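Local coordinates for protein monovalent Na+/H+ antiporter subunit G (Dietzia sp. DQ12-45-1b, PDB 7D3U) that probably takes part in sodium/proton exchange across the membrane as one of the small subunits of the Mrp antiporter complex, at residues A46-V51 with Q77-S81; A7-S12 with F58-P62. All blocks are in the same frame, centred on the assembly; numbering follows the deposited sequence.

The two contacts tie together three long helices that follow one another along the chain and make up most of its fold. Interaction 2 (7-12 with 58-62) joins helix 5-28 to the C-terminal part of helix 35-60, and interaction 1 (46-51 with 77-81) joins the middle of helix 35-60 to helix 68-95. Helix 35-60 is therefore shared, and in sequence order the segments alternate. The centres lie about 19 Å apart, the nearest atoms about 8 Å, without touching. The centre of interaction 1 lies about 4 Å from the chain's centre, that of interaction 2 about 20 Å. One helix is thus held to its two partners at different levels of the predicted transmembrane bundle.

Interaction 1 (A46-V51 with Q77-S81); sequences AGLGLV and QFASS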
loop_
_atom_site.group_PDB
_atom_site.type_symbol
_atom_site.label_atom_id
_atom_site.label_comp_id
_atom_site.label_asym_id
_atom_site.label_seq_id
_atom_site.Cartn_x
_atom_site.Cartn_y
_atom_site.Cartn_z
ATOM N N ALA E 46 -7.411 -3.052 50.461
ATOM C CA ALA E 46 -7.308 -3.876 49.263
ATOM C C ALA E 46 -6.791 -5.274 49.564
ATOM O O ALA E 46 -7.033 -6.194 48.777
ATOM C CB ALA E 46 -6.404 -3.199 48.234
ATOM N N GLY E 47 -6.093 -5.459 50.679
ATOM C CA GLY E 47 -5.637 -6.778 51.057
ATOM C C GLY E 47 -6.692 -7.561 51.808
ATOM O O GLY E 47 -7.073 -8.659 51.387
ATOM N N LEU E 48 -7.174 -7.004 52.923
ATOM C CA LEU E 48 -8.143 -7.714 53.751
ATOM C C LEU E 48 -9.431 -7.994 52.991
ATOM O O LEU E 48 -9.918 -9.131 52.980
ATOM C CB LEU E 48 -8.434 -6.924 55.026
ATOM C CG LEU E 48 -7.266 -6.752 55.998
ATOM C CD1 LEU E 48 -7.670 -5.828 57.133
ATOM C CD2 LEU E 48 -6.771 -8.081 56.547
ATOM N N GLY E 49 -10.022 -6.964 52.380
ATOM C CA GLY E 49 -11.272 -7.167 51.670
ATOM C C GLY E 49 -11.162 -8.210 50.577
ATOM O O GLY E 49 -12.043 -9.059 50.425
ATOM N N LEU E 50 -10.065 -8.183 49.820
ATOM C CA LEU E 50 -9.923 -9.130 48.721
ATOM C C LEU E 50 -9.677 -10.544 49.231
ATOM O O LEU E 50 -10.204 -11.507 48.665
ATOM C CB LEU E 50 -8.804 -8.692 47.780
ATOM C CG LEU E 50 -8.651 -9.575 46.542
ATOM C CD1 LEU E 50 -9.996 -9.867 45.923
ATOM C CD2 LEU E 50 -7.742 -8.938 45.518
ATOM N N VAL E 51 -8.889 -10.700 50.296
ATOM C CA VAL E 51 -8.697 -12.033 50.861
ATOM C C VAL E 51 -10.018 -12.578 51.385
ATOM O O VAL E 51 -10.338 -13.764 51.207
ATOM C CB VAL E 51 -7.617 -12.000 51.958
ATOM C CG1 VAL E 51 -7.668 -13.266 52.796
ATOM C CG2 VAL E 51 -6.247 -11.830 51.332
ATOM N N GLN E 77 -1.962 -12.116 47.682
ATOM C CA GLN E 77 -2.764 -10.902 47.751
ATOM C C GLN E 77 -2.318 -10.019 48.904
ATOM O O GLN E 77 -2.192 -8.802 48.747
ATOM C CB GLN E 77 -4.242 -11.251 47.898
ATOM C CG GLN E 77 -4.837 -11.926 46.686
ATOM C CD GLN E 77 -6.281 -12.321 46.897
ATOM O OE1 GLN E 77 -6.724 -12.523 48.022
ATOM N NE2 GLN E 77 -7.026 -12.435 45.811
ATOM N N PHE E 78 -2.075 -10.617 50.070
ATOM C CA PHE E 78 -1.618 -9.833 51.214
ATOM C C PHE E 78 -0.291 -9.149 50.910
ATOM O O PHE E 78 -0.158 -7.923 51.049
ATOM C CB PHE E 78 -1.497 -10.725 52.447
ATOM C CG PHE E 78 -2.769 -10.852 53.227
ATOM C CD1 PHE E 78 -3.508 -9.730 53.553
ATOM C CD2 PHE E 78 -3.231 -12.091 53.633
ATOM C CE1 PHE E 78 -4.680 -9.840 54.268
ATOM C CE2 PHE E 78 -4.403 -12.206 54.350
ATOM C CZ PHE E 78 -5.128 -11.079 54.667
ATOM N N ALA E 79 0.703 -9.930 50.477
ATOM C CA ALA E 79 2.022 -9.367 50.213
ATOM C C ALA E 79 1.972 -8.319 49.108
ATOM O O ALA E 79 2.657 -7.292 49.187
ATOM C CB ALA E 79 3.003 -10.481 49.851
ATOM N N SER E 80 1.147 -8.541 48.082
ATOM C CA SER E 80 1.098 -7.607 46.965
ATOM C C SER E 80 0.384 -6.320 47.350
ATOM O O SER E 80 0.825 -5.231 46.976
ATOM C CB SER E 80 0.425 -8.265 45.763
ATOM O OG SER E 80 -0.985 -8.238 45.887
ATOM N N SER E 81 -0.712 -6.417 48.102
ATOM C CA SER E 81 -1.388 -5.213 48.558
ATOM C C SER E 81 -0.541 -4.428 49.545
ATOM O O SER E 81 -0.728 -3.215 49.676
ATOM C CB SER E 81 -2.729 -5.559 49.199
ATOM O OG SER E 81 -3.370 -4.394 49.685
#
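Val51 CG2 lies over one face of the Phe78 ring, 3.6 Å from the centroid of that ring and only 13° off the ring normal, a CH-pi contact over the centre. Leu48 arrives instead at the rim, near the ring plane, with CD2 3.6 Å from Phe78 CE1. Val51 CG1 points anti to its own backbone N (chi1 165°), which leaves CG2 as the branch placed above the ring. The amide of Gln77, carried on an extended chain, reaches to helix 46-51 and lies against Leu50 and Val51: its OE1 lies 3.4 Å from Val51 CG2 and its NE2 3.4 Å from Leu50 CG, the two side chains of Leu50 and Gln77 crossing at about a right angle. These are van der Waals contacts, and no hydrogen bond joins the segments. The motif is an antiparallel pair of predicted transmembrane helices, their short axes 8.5 Å apart at 157°, with Gly47 at the closest backbone approach, its CA 5.1 Å from Phe78 CA. Where Gly47 presents no side chain, Ser81 fits in: Ser81 CB packs 3.7 Å from Gly47 CA, while Ser81 OG is hydrogen-bonded to Gly43 O one turn earlier on helix 35-60. An alanine in place of Phe78 lacks the ring, and would probably leave a gap beside Val51 CG2 and Leu48 CD2. Beyond the pair, Leu50 and Ser81 pack on Phe40 of subunit F, and Phe78 on Phe18 of the cation antiporter chain.

Interaction 2 (A7-S12 with F58-P62); sequences ATVLGS and FLLHP
Leu59, near the C-terminal end of helix 35-60, packs on Ala7, Leu10 and Gly11 of helix 5-28 in a helix-helix contact of the predicted transmembrane bundle. The Leu59 side chain projects toward helix 5-28 and lies against a shallow surface made by these three residues. Its CB rests against backbone, 3.4 Å from Ala7 O and 3.7 Å from Gly11 CA. With CG anti to the carbonyl carbon and beside the backbone N (chi1 -70°), the Leu59 fork stands across the partner helix, CD1 near Leu10 and CD2 nearer Ala7. CD1 meets side chain and main chain alike: it lies 3.8 Å from Leu10 CB, the two leucines crossing obliquely, and also comes 3.7 Å from Gly11 N. CD2 sits at a looser 4.4 Å from Ala7 CB. Gly11 N and Ala7 O, which Leu59 touches, are already joined to each other by the helical hydrogen bond of 2.9 Å, so these backbone polar atoms are paired beneath the apolar side chain. Leu60 also comes near Gly11, but the placing of its CD1 is doubtful and carries no weight. Gly11 has no side chain and its CA faces Leu59 CB, with 4.8 Å between Gly11 CA and Leu59 CA. No hydrogen bond crosses the contact, which is carried by van der Waals packing. Close by, Pro62 touches Glu4, just ahead of helix 5-28. The whole is a surface contact between helices 5-28 and 35-60, with subunit F on one side, where Ser12 packs on Val3 and Leu60 on Val4 of that chain, while Phe58 meets Ala67 in the loop leading on to helix 68-95.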
loop_
_atom_site.group_PDB
_atom_site.type_symbol
_atom_site.label_atom_id
_atom_site.label_comp_id
_atom_site.label_asym_id
_atom_site.label_seq_id
_atom_site.Cartn_x
_atom_site.Cartn_y
_atom_site.Cartn_z
ATOM N N ALA E 7 -20.134 -23.944 55.893
ATOM C CA ALA E 7 -19.254 -23.341 54.899
ATOM C C ALA E 7 -20.004 -22.334 54.040
ATOM O O ALA E 7 -19.461 -21.281 53.693
ATOM C CB ALA E 7 -18.620 -24.423 54.028
ATOM N N THR E 8 -21.256 -22.633 53.696
ATOM C CA THR E 8 -22.043 -21.710 52.884
ATOM C C THR E 8 -22.268 -20.393 53.615
ATOM O O THR E 8 -22.003 -19.313 53.070
ATOM C CB THR E 8 -23.378 -22.349 52.505
ATOM O OG1 THR E 8 -23.175 -23.293 51.447
ATOM C CG2 THR E 8 -24.366 -21.287 52.043
ATOM N N VAL E 9 -22.752 -20.459 54.858
ATOM C CA VAL E 9 -23.013 -19.228 55.601
ATOM C C VAL E 9 -21.713 -18.489 55.906
ATOM O O VAL E 9 -21.683 -17.250 55.914
ATOM C CB VAL E 9 -23.821 -19.524 56.880
ATOM C CG1 VAL E 9 -22.957 -20.184 57.939
ATOM C CG2 VAL E 9 -24.431 -18.243 57.421
ATOM N N LEU E 10 -20.619 -19.224 56.132
ATOM C CA LEU E 10 -19.335 -18.587 56.387
ATOM C C LEU E 10 -18.844 -17.843 55.157
ATOM O O LEU E 10 -18.399 -16.697 55.255
ATOM C CB LEU E 10 -18.313 -19.635 56.820
ATOM C CG LEU E 10 -17.284 -19.204 57.860
ATOM C CD1 LEU E 10 -17.986 -18.652 59.086
ATOM C CD2 LEU E 10 -16.388 -20.371 58.234
ATOM N N GLY E 11 -18.933 -18.474 53.988
ATOM C CA GLY E 11 -18.561 -17.792 52.765
ATOM C C GLY E 11 -19.441 -16.594 52.479
ATOM O O GLY E 11 -18.970 -15.575 51.972
ATOM N N SER E 12 -20.730 -16.694 52.806
ATOM C CA SER E 12 -21.627 -15.567 52.569
ATOM C C SER E 12 -21.249 -14.375 53.440
ATOM O O SER E 12 -21.078 -13.253 52.943
ATOM C CB SER E 12 -23.072 -15.985 52.831
ATOM O OG SER E 12 -23.950 -14.891 52.650
ATOM N N PHE E 58 -14.571 -19.097 47.660
ATOM C CA PHE E 58 -14.147 -20.492 47.711
ATOM C C PHE E 58 -15.085 -21.319 48.576
ATOM O O PHE E 58 -15.383 -22.473 48.252
ATOM C CB PHE E 58 -12.714 -20.589 48.227
ATOM C CG PHE E 58 -12.264 -21.993 48.491
ATOM C CD1 PHE E 58 -12.094 -22.884 47.449
ATOM C CD2 PHE E 58 -12.012 -22.423 49.781
ATOM C CE1 PHE E 58 -11.680 -24.175 47.686
ATOM C CE2 PHE E 58 -11.598 -23.714 50.024
ATOM C CZ PHE E 58 -11.431 -24.591 48.975
ATOM N N LEU E 59 -15.564 -20.745 49.678
ATOM C CA LEU E 59 -16.497 -21.468 50.531
ATOM C C LEU E 59 -17.870 -21.619 49.892
ATOM O O LEU E 59 -18.606 -22.543 50.253
ATOM C CB LEU E 59 -16.623 -20.772 51.884
ATOM C CG LEU E 59 -15.386 -20.862 52.775
ATOM C CD1 LEU E 59 -15.679 -20.311 54.157
ATOM C CD2 LEU E 59 -14.901 -22.295 52.860
ATOM N N LEU E 60 -18.237 -20.744 48.954
ATOM C CA LEU E 60 -19.543 -20.869 48.317
ATOM C C LEU E 60 -19.598 -21.964 47.259
ATOM O O LEU E 60 -20.700 -22.341 46.846
ATOM C CB LEU E 60 -19.967 -19.538 47.700
ATOM C CG LEU E 60 -20.648 -18.618 48.713
ATOM C CD1 LEU E 60 -19.671 -18.190 49.781
ATOM C CD2 LEU E 60 -21.266 -17.417 48.038
ATOM N N HIS E 61 -18.456 -22.478 46.807
ATOM C CA HIS E 61 -18.411 -23.710 46.018
ATOM C C HIS E 61 -17.051 -24.359 46.223
ATOM O O HIS E 61 -16.151 -24.255 45.382
ATOM C CB HIS E 61 -18.704 -23.454 44.535
ATOM C CG HIS E 61 -17.823 -22.425 43.894
ATOM N ND1 HIS E 61 -18.066 -21.072 43.991
ATOM C CD2 HIS E 61 -16.726 -22.555 43.111
ATOM C CE1 HIS E 61 -17.142 -20.412 43.316
ATOM N NE2 HIS E 61 -16.316 -21.289 42.773
ATOM N N PRO E 62 -16.867 -25.051 47.342
ATOM C CA PRO E 62 -15.537 -25.571 47.721
ATOM C C PRO E 62 -15.085 -26.792 46.924
ATOM O O PRO E 62 -15.220 -27.945 47.328
ATOM C CB PRO E 62 -15.720 -25.901 49.204
ATOM C CG PRO E 62 -17.162 -26.225 49.334
ATOM C CD PRO E 62 -17.885 -25.334 48.368
#